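Local coordinates for Glyco_hydro_cc domain-containing protein (Pseudomonas viridiflava, PDB 6UAV) that probably hydrolyses internal beta-1,3-glucosidic bonds as a TIM-barrel endo-beta-1,3-glucanase of glycoside hydrolase family 128, subgroup II, at residues Asn60-Asp63 with Gly64-Lys67; Ser199-Lys202 with Gln203-Gln206; Gly250-Tyr253 with Leu254-Pro257. All coordinates share one frame; numbering follows the deposited sequence. Where two conformers were deposited one is given.

In the fold
The three contacts illustrate how short helical stretches on the outside of an eight-stranded beta/alpha barrel are started, held and ended. Contact 1 (60-67) is a surface contact at the start of helix 63-72, where an aspartate caps the first turn. Contact 2 (199-206), partly buried, opens helix 200-216 with a serine cap and pairs charged and apolar chains along one turn. Contact 3 (250-257), also partly buried, closes helix 248-255 with bonds gathered on a carbonyl. Contacts 2 and 3 have centres about 13 Å apart and touch through Lys-204 and Tyr-252, joining two neighbouring helices; contact 1 lies across the chain's centre, about 40 Å and 36 Å from their centres.

Contact 1: Asn60-Asp63 with Gly64-Lys67; sequences NLDD and GQLK
Asp-62 and Gln-65 meet at the start of a helix, where the aspartate is the N-cap. Its OD1 accepts from Gln-65 N at 3.2 Å, and although the N-H points well at the oxygen, the donor stands above the carboxylate plane, 61° out of it. With CG anti to the backbone N (chi1 -178°), the carboxylate swings forward over the first turn. There it also lies against the CB of Gln-65, the two side chains crossing at about a right angle with the carboxylate and amide planes turned 60° apart. The main chain adds Leu-66 N to Asp-62 O at 3.1 Å and Lys-67 N to Asp-63 O at 2.8 Å, so Asp-62 holds the turn by both side chain and carbonyl.

On another side of the turn, the CH2 groups of Lys-67 pass Asp-63 O, with Lys-67 CG 3.3 Å from that oxygen. A water lies within hydrogen-bonding distance of Asp-63 OD2 and reaches Lys-67 NZ weakly, while the main partners of these two charges are Arg-104 and Gln-107 of helix 95-112. Leu-61 CD1 touches Leu-66 CD2 at 4.0 Å, and both leucines rest on Val-56 of strand 51-56, with Leu-61 also packed against helix 95-112.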
ATOM      1  N   ASN A  60     -12.673   9.059   8.902  1.00 18.93           N
ATOM      2  CA  ASN A  60     -13.679   9.822   8.094  1.00 21.33           C
ATOM      3  C   ASN A  60     -14.145   8.901   6.968  1.00 20.68           C
ATOM      4  O   ASN A  60     -13.482   8.840   5.902  1.00 22.25           O
ATOM      5  CB  ASN A  60     -13.108  11.111   7.538  1.00 23.81           C
ATOM      6  CG  ASN A  60     -14.164  12.144   7.221  1.00 29.25           C
ATOM      7  OD1 ASN A  60     -15.369  11.880   7.333  1.00 35.00           O
ATOM      8  ND2 ASN A  60     -13.709  13.316   6.798  1.00 30.97           N
ATOM      9  N   LEU A  61     -15.140   8.100   7.275  1.00 19.78           N
ATOM     10  CA  LEU A  61     -15.546   6.911   6.494  1.00 20.08           C
ATOM     11  C   LEU A  61     -17.058   6.976   6.330  1.00 20.50           C
ATOM     12  O   LEU A  61     -17.743   7.138   7.336  1.00 20.96           O
ATOM     13  CB  LEU A  61     -15.210   5.676   7.316  1.00 20.70           C
ATOM     14  CG  LEU A  61     -15.850   4.360   6.881  1.00 22.39           C
ATOM     15  CD1 LEU A  61     -15.436   4.026   5.478  1.00 22.05           C
ATOM     16  CD2 LEU A  61     -15.489   3.215   7.824  1.00 23.00           C
ATOM     17  N   ASP A  62     -17.510   6.862   5.092  1.00 21.65           N
ATOM     18  CA  ASP A  62     -18.939   6.737   4.741  1.00 21.62           C
ATOM     19  C   ASP A  62     -19.228   5.242   4.631  1.00 20.01           C
ATOM     20  O   ASP A  62     -19.011   4.722   3.549  1.00 17.70           O
ATOM     21  CB  ASP A  62     -19.185   7.529   3.461  1.00 23.95           C
ATOM     22  CG  ASP A  62     -20.641   7.490   3.057  1.00 27.32           C
ATOM     23  OD1 ASP A  62     -21.398   6.586   3.581  1.00 30.17           O
ATOM     24  OD2 ASP A  62     -20.974   8.282   2.173  1.00 31.86           O
ATOM     25  N   ASP A  63     -19.544   4.594   5.760  1.00 20.24           N
ATOM     26  CA  ASP A  63     -19.557   3.103   5.884  1.00 20.42           C
ATOM     27  C   ASP A  63     -20.561   2.572   4.854  1.00 19.87           C
ATOM     28  O   ASP A  63     -20.252   1.619   4.123  1.00 18.65           O
ATOM     29  CB  ASP A  63     -19.946   2.585   7.285  1.00 21.65           C
ATOM     30  CG  ASP A  63     -19.227   3.186   8.505  1.00 25.16           C
ATOM     31  OD1 ASP A  63     -19.126   4.445   8.597  1.00 27.22           O
ATOM     32  OD2 ASP A  63     -18.818   2.381   9.410  1.00 24.72           O
ATOM     33  N   GLY A  64     -21.729   3.194   4.786  1.00 20.79           N
ATOM     34  CA  GLY A  64     -22.810   2.754   3.887  1.00 21.83           C
ATOM     35  C   GLY A  64     -22.368   2.761   2.438  1.00 20.95           C
ATOM     36  O   GLY A  64     -22.520   1.745   1.718  1.00 21.00           O
ATOM     37  N   GLN A  65     -21.764   3.851   1.982  1.00 21.96           N
ATOM     38  CA  GLN A  65     -21.307   4.021   0.586  1.00 21.75           C
ATOM     39  C   GLN A  65     -20.223   2.993   0.248  1.00 18.82           C
ATOM     40  O   GLN A  65     -20.256   2.381  -0.876  1.00 18.09           O
ATOM     41  CB  GLN A  65     -20.797   5.459   0.476  1.00 25.54           C
ATOM     42  CG  GLN A  65     -20.003   5.777  -0.769  1.00 30.45           C
ATOM     43  CD  GLN A  65     -19.756   7.265  -0.962  1.00 36.84           C
ATOM     44  OE1 GLN A  65     -19.886   7.782  -2.075  1.00 41.63           O
ATOM     45  NE2 GLN A  65     -19.391   7.972   0.111  1.00 40.40           N
ATOM     46  N   LEU A  66     -19.304   2.759   1.208  1.00 16.29           N
ATOM     47  CA  LEU A  66     -18.280   1.728   0.971  1.00 15.12           C
ATOM     48  C   LEU A  66     -18.895   0.343   0.900  1.00 15.47           C
ATOM     49  O   LEU A  66     -18.517  -0.416  -0.003  1.00 14.40           O
ATOM     50  CB  LEU A  66     -17.187   1.789   2.023  1.00 14.85           C
ATOM     51  CG  LEU A  66     -16.126   0.720   1.929  1.00 14.36           C
ATOM     52  CD1 LEU A  66     -15.466   0.700   0.584  1.00 14.89           C
ATOM     53  CD2 LEU A  66     -15.154   0.852   3.072  1.00 14.33           C
ATOM     54  N   LYS A  67     -19.807   0.025   1.816  1.00 15.47           N
ATOM     55  CA  LYS A  67     -20.430  -1.314   1.806  1.00 16.62           C
ATOM     56  C   LYS A  67     -21.148  -1.544   0.490  1.00 16.48           C
ATOM     57  O   LYS A  67     -21.043  -2.635  -0.092  1.00 16.71           O
ATOM     58  CB  LYS A  67     -21.417  -1.447   2.969  1.00 17.60           C
ATOM     59  CG  LYS A  67     -20.739  -1.640   4.306  1.00 19.09           C
ATOM     60  CD  LYS A  67     -21.733  -1.413   5.427  1.00 18.98           C
ATOM     61  CE  LYS A  67     -21.043  -1.406   6.771  1.00 19.86           C
ATOM     62  NZ  LYS A  67     -22.029  -1.387   7.875  1.00 20.18           N
TER
HETATM   63  O   HOH W   1     -19.217  -0.242   9.407  1.00 20.39           O

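Contact 2: Ser199-Lys202 with Gln203-Gln206; sequences SLEK and QKQQ
Leu-200 and Lys-204, one helical turn apart, lie against each other through their hydrocarbon parts: Leu-200 CD1 comes within 3.9 Å of Lys-204 CG, and the lysine CD is close to the leucine CG. The leucine has CG anti to its main-chain nitrogen (chi1 171°), which turns the branch along the helix surface to the lysine stem. Lys-204 starts with CG beside its own nitrogen and then bends at chi3 (71°), turning the ammonium toward Glu-201. The glutamate is folded as well: chi1 is off the staggered positions (-139°) and chi2 is bent, which sets the carboxylate alongside the end of the lysine. The resulting salt bridge is long, Glu-201 OE2 to Lys-204 NZ 3.7 Å; the stronger ionic partner of Lys-204 is Glu-248, and its cation also meets the ring of Tyr-252.

These residues form the opening turns of helix 200-216, the helix of the beta-alpha-beta unit that joins strands 180-185 and 220-225 of the barrel. Ser-199 is the N-cap: its OG accepts from Lys-202 N at 3.2 Å, while its carbonyl takes the N-H of Gln-203. The next carbonyls carry on the ladder, Leu-200 O to Lys-204 N at 2.8 Å and Glu-201 O to Gln-205 N at 2.7 Å.

Further along, Gln-205 and Gln-206 join their amides side by side. Gln-206 NE2 donates to Gln-205 OE1 at 2.9 Å, in the carbonyl plane and on a lone pair. The bend of each chain at chi2 brings the two amides together, and Asn-187 ND2 donates to Gln-206 OE1. Buried Gln-203, bent likewise, turns its amide to the carbonyls of Asn-187 and His-235, both of which accept from NE2.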
ATOM      1  N   SER A 199      20.494   9.305  -8.747  1.00 20.82           N
ATOM      2  CA  SER A 199      20.525   8.964 -10.185  1.00 20.82           C
ATOM      3  C   SER A 199      19.426   7.945 -10.504  1.00 19.77           C
ATOM      4  O   SER A 199      18.965   7.147  -9.612  1.00 18.41           O
ATOM      5  CB  SER A 199      21.899   8.471 -10.642  1.00 21.64           C
ATOM      6  OG  SER A 199      22.182   7.184 -10.101  1.00 22.16           O
ATOM      7  N   LEU A 200      19.060   7.890 -11.772  1.00 19.79           N
ATOM      8  CA  LEU A 200      18.167   6.816 -12.257  1.00 18.78           C
ATOM      9  C   LEU A 200      18.809   5.423 -12.076  1.00 18.93           C
ATOM     10  O   LEU A 200      18.069   4.471 -11.665  1.00 17.65           O
ATOM     11  CB  LEU A 200      17.746   7.082 -13.709  1.00 19.31           C
ATOM     12  CG  LEU A 200      17.001   5.914 -14.380  1.00 19.23           C
ATOM     13  CD1 LEU A 200      15.665   5.640 -13.668  1.00 18.59           C
ATOM     14  CD2 LEU A 200      16.790   6.124 -15.882  1.00 19.50           C
ATOM     15  N   GLU A 201      20.080   5.214 -12.428  1.00 19.92           N
ATOM     16  CA  GLU A 201      20.661   3.867 -12.250  1.00 21.82           C
ATOM     17  C   GLU A 201      20.420   3.454 -10.744  1.00 20.61           C
ATOM     18  O   GLU A 201      20.094   2.303 -10.500  1.00 19.16           O
ATOM     19  CB  GLU A 201      22.129   3.780 -12.693  1.00 26.58           C
ATOM     20  CG  GLU A 201      22.459   2.447 -13.469  1.00 32.07           C
ATOM     21  CD  GLU A 201      21.534   2.008 -14.626  1.00 35.20           C
ATOM     22  OE1 GLU A 201      21.282   2.820 -15.561  1.00 39.71           O
ATOM     23  OE2 GLU A 201      21.032   0.841 -14.614  1.00 42.69           O
ATOM     24  N   LYS A 202      20.586   4.381  -9.808  1.00 19.45           N
ATOM     25  CA  LYS A 202      20.674   4.013  -8.372  1.00 18.76           C
ATOM     26  C   LYS A 202      19.254   3.628  -7.986  1.00 17.59           C
ATOM     27  O   LYS A 202      19.116   2.647  -7.298  1.00 16.95           O
ATOM     28  CB  LYS A 202      21.233   5.160  -7.536  1.00 20.14           C
ATOM     29  CG  LYS A 202      22.747   5.286  -7.621  1.00 21.68           C
ATOM     30  CD  LYS A 202      23.331   6.348  -6.695  1.00 23.62           C
ATOM     31  CE  LYS A 202      24.758   6.692  -7.085  1.00 25.69           C
ATOM     32  NZ  LYS A 202      25.401   7.743  -6.254  1.00 27.99           N
ATOM     33  N   GLN A 203      18.248   4.313  -8.532  1.00 16.26           N
ATOM     34  CA  GLN A 203      16.843   3.927  -8.216  1.00 15.39           C
ATOM     35  C   GLN A 203      16.562   2.581  -8.884  1.00 15.40           C
ATOM     36  O   GLN A 203      15.870   1.745  -8.280  1.00 14.42           O
ATOM     37  CB  GLN A 203      15.818   4.976  -8.664  1.00 15.13           C
ATOM     38  CG  GLN A 203      14.437   4.781  -8.087  1.00 14.53           C
ATOM     39  CD  GLN A 203      14.420   4.892  -6.583  1.00 13.75           C
ATOM     40  OE1 GLN A 203      14.354   3.887  -5.911  1.00 13.98           O
ATOM     41  NE2 GLN A 203      14.420   6.113  -6.069  1.00 13.71           N
ATOM     42  N   LYS A 204      17.078   2.361 -10.113  1.00 16.05           N
ATOM     43  CA  LYS A 204      16.845   1.050 -10.813  1.00 16.49           C
ATOM     44  C   LYS A 204      17.485  -0.072  -9.997  1.00 16.62           C
ATOM     45  O   LYS A 204      16.877  -1.173  -9.794  1.00 16.12           O
ATOM     46  CB  LYS A 204      17.386   1.063 -12.252  1.00 17.77           C
ATOM     47  CG  LYS A 204      16.566   1.843 -13.274  1.00 18.18           C
ATOM     48  CD  LYS A 204      17.217   1.953 -14.646  1.00 20.09           C
ATOM     49  CE  LYS A 204      17.207   0.615 -15.351  1.00 20.91           C
ATOM     50  NZ  LYS A 204      17.893   0.730 -16.651  1.00 23.00           N
ATOM     51  N   GLN A 205      18.711   0.165  -9.525  1.00 16.84           N
ATOM     52  CA  GLN A 205      19.449  -0.833  -8.707  1.00 16.88           C
ATOM     53  C   GLN A 205      18.598  -1.171  -7.479  1.00 16.26           C
ATOM     54  O   GLN A 205      18.438  -2.361  -7.129  1.00 16.49           O
ATOM     55  CB  GLN A 205      20.843  -0.306  -8.411  1.00 17.62           C
ATOM     56  CG  GLN A 205      21.768  -1.355  -7.803  1.00 18.54           C
ATOM     57  CD  GLN A 205      21.519  -1.643  -6.344  1.00 18.06           C
ATOM     58  OE1 GLN A 205      21.046  -0.792  -5.584  1.00 18.19           O
ATOM     59  NE2 GLN A 205      21.826  -2.865  -5.933  1.00 18.96           N
ATOM     60  N   GLN A 206      18.095  -0.157  -6.801  1.00 15.38           N
ATOM     61  CA  GLN A 206      17.376  -0.380  -5.533  1.00 15.16           C
ATOM     62  C   GLN A 206      15.986  -0.975  -5.830  1.00 14.62           C
ATOM     63  O   GLN A 206      15.571  -1.894  -5.088  1.00 15.19           O
ATOM     64  CB  GLN A 206      17.285   0.913  -4.742  1.00 15.21           C
ATOM     65  CG  GLN A 206      18.519   1.133  -3.893  1.00 15.79           C
ATOM     66  CD  GLN A 206      18.665   0.031  -2.857  1.00 15.72           C
ATOM     67  OE1 GLN A 206      17.845  -0.041  -1.926  1.00 15.56           O
ATOM     68  NE2 GLN A 206      19.679  -0.836  -3.034  1.00 16.82           N
TER

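Contact 3: Gly250-Tyr253 with Leu254-Pro257; sequences GQYY and LSLP
The C-terminal end of helix 248-255, which packs beside helix 200-216 on the outside of the barrel, is where Tyr-252, Ser-255 and Leu-256 come together. Tyr-252 O accepts two bonds from one residue: Ser-255 N donates at 3.0 Å from above the carbonyl plane and, in the conformer given, one of two deposited, Ser-255 OG donates at 2.7 Å, in that plane and on a lone pair. In this copy the hydroxyl sits between its own backbone N and carbonyl carbon (chi1 82°), which folds it back onto this oxygen. Ser-255 N to Gln-251 O is weak, and Leu-256 N adds only weak bonds, to Tyr-252 O and to Tyr-253 O. Two residues before Tyr-252 the ordinary i to i+4 pattern still holds, with Leu-254 N on Gly-250 O at 3.1 Å.

Above the ring of Tyr-252 lies a methyl of Leu-256: CD2 is 4.2 Å from the ring centroid and 20° off its normal, a CH-pi contact displaced toward the rim, nearest the CZ end. Elsewhere on the helix, Tyr-253 CD2 touches Leu-254 CD2 at 4.1 Å, and the tyrosine reaches inward to strand 6-9, where its OH is hydrogen-bonded to the carbonyl oxygen of Gly-7.

As the regular bonds weaken, the serine hydroxyl in this conformer adds a second donor to Tyr-252 O, and the leucine methyl lies against the Tyr-252 ring where the chain leaves the helix.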
ATOM      1  N   GLY A 250       9.792   2.812 -15.347  1.00 15.82           N
ATOM      2  CA  GLY A 250       8.510   2.099 -15.467  1.00 15.43           C
ATOM      3  C   GLY A 250       8.664   0.848 -16.302  1.00 16.66           C
ATOM      4  O   GLY A 250       8.189  -0.197 -15.913  1.00 15.35           O
ATOM      5  N   GLN A 251       9.315   0.967 -17.468  1.00 18.00           N
ATOM      6  CA  GLN A 251       9.551  -0.212 -18.323  1.00 20.87           C
ATOM      7  C   GLN A 251      10.303  -1.233 -17.448  1.00 19.42           C
ATOM      8  O   GLN A 251      10.018  -2.457 -17.517  1.00 19.83           O
ATOM      9  CB  GLN A 251      10.300   0.217 -19.596  1.00 24.45           C
ATOM     10  CG  GLN A 251      10.337  -0.849 -20.663  1.00 29.74           C
ATOM     11  CD  GLN A 251       9.159  -0.751 -21.610  1.00 33.67           C
ATOM     12  OE1 GLN A 251       8.275  -1.615 -21.636  1.00 37.54           O
ATOM     13  NE2 GLN A 251       9.133   0.315 -22.412  1.00 38.04           N
ATOM     14  N   TYR A 252      11.304  -0.782 -16.706  1.00 18.14           N
ATOM     15  CA  TYR A 252      12.188  -1.689 -15.938  1.00 17.58           C
ATOM     16  C   TYR A 252      11.348  -2.436 -14.893  1.00 16.60           C
ATOM     17  O   TYR A 252      11.352  -3.694 -14.846  1.00 16.98           O
ATOM     18  CB  TYR A 252      13.349  -0.906 -15.337  1.00 18.00           C
ATOM     19  CG  TYR A 252      14.373  -1.752 -14.632  1.00 19.13           C
ATOM     20  CD1 TYR A 252      15.166  -2.629 -15.352  1.00 20.32           C
ATOM     21  CD2 TYR A 252      14.650  -1.602 -13.293  1.00 19.37           C
ATOM     22  CE1 TYR A 252      16.174  -3.371 -14.751  1.00 21.84           C
ATOM     23  CE2 TYR A 252      15.659  -2.324 -12.679  1.00 20.18           C
ATOM     24  CZ  TYR A 252      16.413  -3.237 -13.393  1.00 21.43           C
ATOM     25  OH  TYR A 252      17.397  -4.013 -12.818  1.00 22.13           O
ATOM     26  N   TYR A 253      10.567  -1.692 -14.131  1.00 15.54           N
ATOM     27  CA  TYR A 253       9.640  -2.268 -13.113  1.00 14.87           C
ATOM     28  C   TYR A 253       8.794  -3.401 -13.684  1.00 15.35           C
ATOM     29  O   TYR A 253       8.680  -4.508 -13.059  1.00 15.65           O
ATOM     30  CB  TYR A 253       8.748  -1.186 -12.535  1.00 14.45           C
ATOM     31  CG  TYR A 253       7.869  -1.586 -11.374  1.00 13.68           C
ATOM     32  CD1 TYR A 253       8.371  -2.142 -10.213  1.00 13.42           C
ATOM     33  CD2 TYR A 253       6.501  -1.330 -11.389  1.00 13.18           C
ATOM     34  CE1 TYR A 253       7.574  -2.475  -9.125  1.00 12.83           C
ATOM     35  CE2 TYR A 253       5.691  -1.618 -10.300  1.00 12.55           C
ATOM     36  CZ  TYR A 253       6.222  -2.173  -9.141  1.00 12.21           C
ATOM     37  OH  TYR A 253       5.491  -2.511  -8.050  1.00 12.16           O
ATOM     38  N   LEU A 254       8.187  -3.155 -14.835  1.00 15.49           N
ATOM     39  CA  LEU A 254       7.224  -4.121 -15.411  1.00 16.15           C
ATOM     40  C   LEU A 254       7.936  -5.357 -15.919  1.00 17.03           C
ATOM     41  O   LEU A 254       7.253  -6.439 -16.031  1.00 18.74           O
ATOM     42  CB  LEU A 254       6.385  -3.425 -16.501  1.00 16.26           C
ATOM     43  CG  LEU A 254       5.664  -2.153 -16.065  1.00 16.45           C
ATOM     44  CD1 LEU A 254       4.902  -1.554 -17.241  1.00 16.88           C
ATOM     45  CD2 LEU A 254       4.731  -2.383 -14.914  1.00 16.12           C
ATOM     46  N   SER A 255       9.221  -5.252 -16.224  1.00 18.03           N
ATOM     47  CA  SER A 255      10.050  -6.337 -16.819  1.00 19.26           C
ATOM     48  C   SER A 255      10.623  -7.249 -15.749  1.00 19.58           C
ATOM     49  O   SER A 255      11.103  -8.334 -16.114  1.00 19.56           O
ATOM     50  CB  SER A 255      11.239  -5.745 -17.573  0.56 19.95           C
ATOM     51  OG  SER A 255      12.324  -5.427 -16.639  0.56 19.88           O
ATOM     52  N   LEU A 256      10.689  -6.803 -14.503  1.00 18.82           N
ATOM     53  CA  LEU A 256      11.409  -7.569 -13.453  1.00 19.78           C
ATOM     54  C   LEU A 256      10.792  -8.959 -13.305  1.00 19.44           C
ATOM     55  O   LEU A 256       9.578  -9.142 -13.405  1.00 18.17           O
ATOM     56  CB  LEU A 256      11.412  -6.769 -12.144  1.00 19.35           C
ATOM     57  CG  LEU A 256      12.357  -5.570 -12.213  1.00 20.24           C
ATOM     58  CD1 LEU A 256      12.179  -4.637 -11.008  1.00 20.18           C
ATOM     59  CD2 LEU A 256      13.786  -6.022 -12.359  1.00 21.75           C
ATOM     60  N   PRO A 257      11.645  -9.974 -13.038  1.00 20.42           N
ATOM     61  CA  PRO A 257      11.178 -11.316 -12.759  1.00 20.78           C
ATOM     62  C   PRO A 257      10.279 -11.319 -11.518  1.00 19.86           C
ATOM     63  O   PRO A 257      10.265 -10.383 -10.769  1.00 17.59           O
ATOM     64  CB  PRO A 257      12.459 -12.096 -12.426  1.00 22.10           C
ATOM     65  CG  PRO A 257      13.575 -11.293 -13.066  1.00 22.74           C
ATOM     66  CD  PRO A 257      13.115  -9.854 -12.963  1.00 21.54           C
TER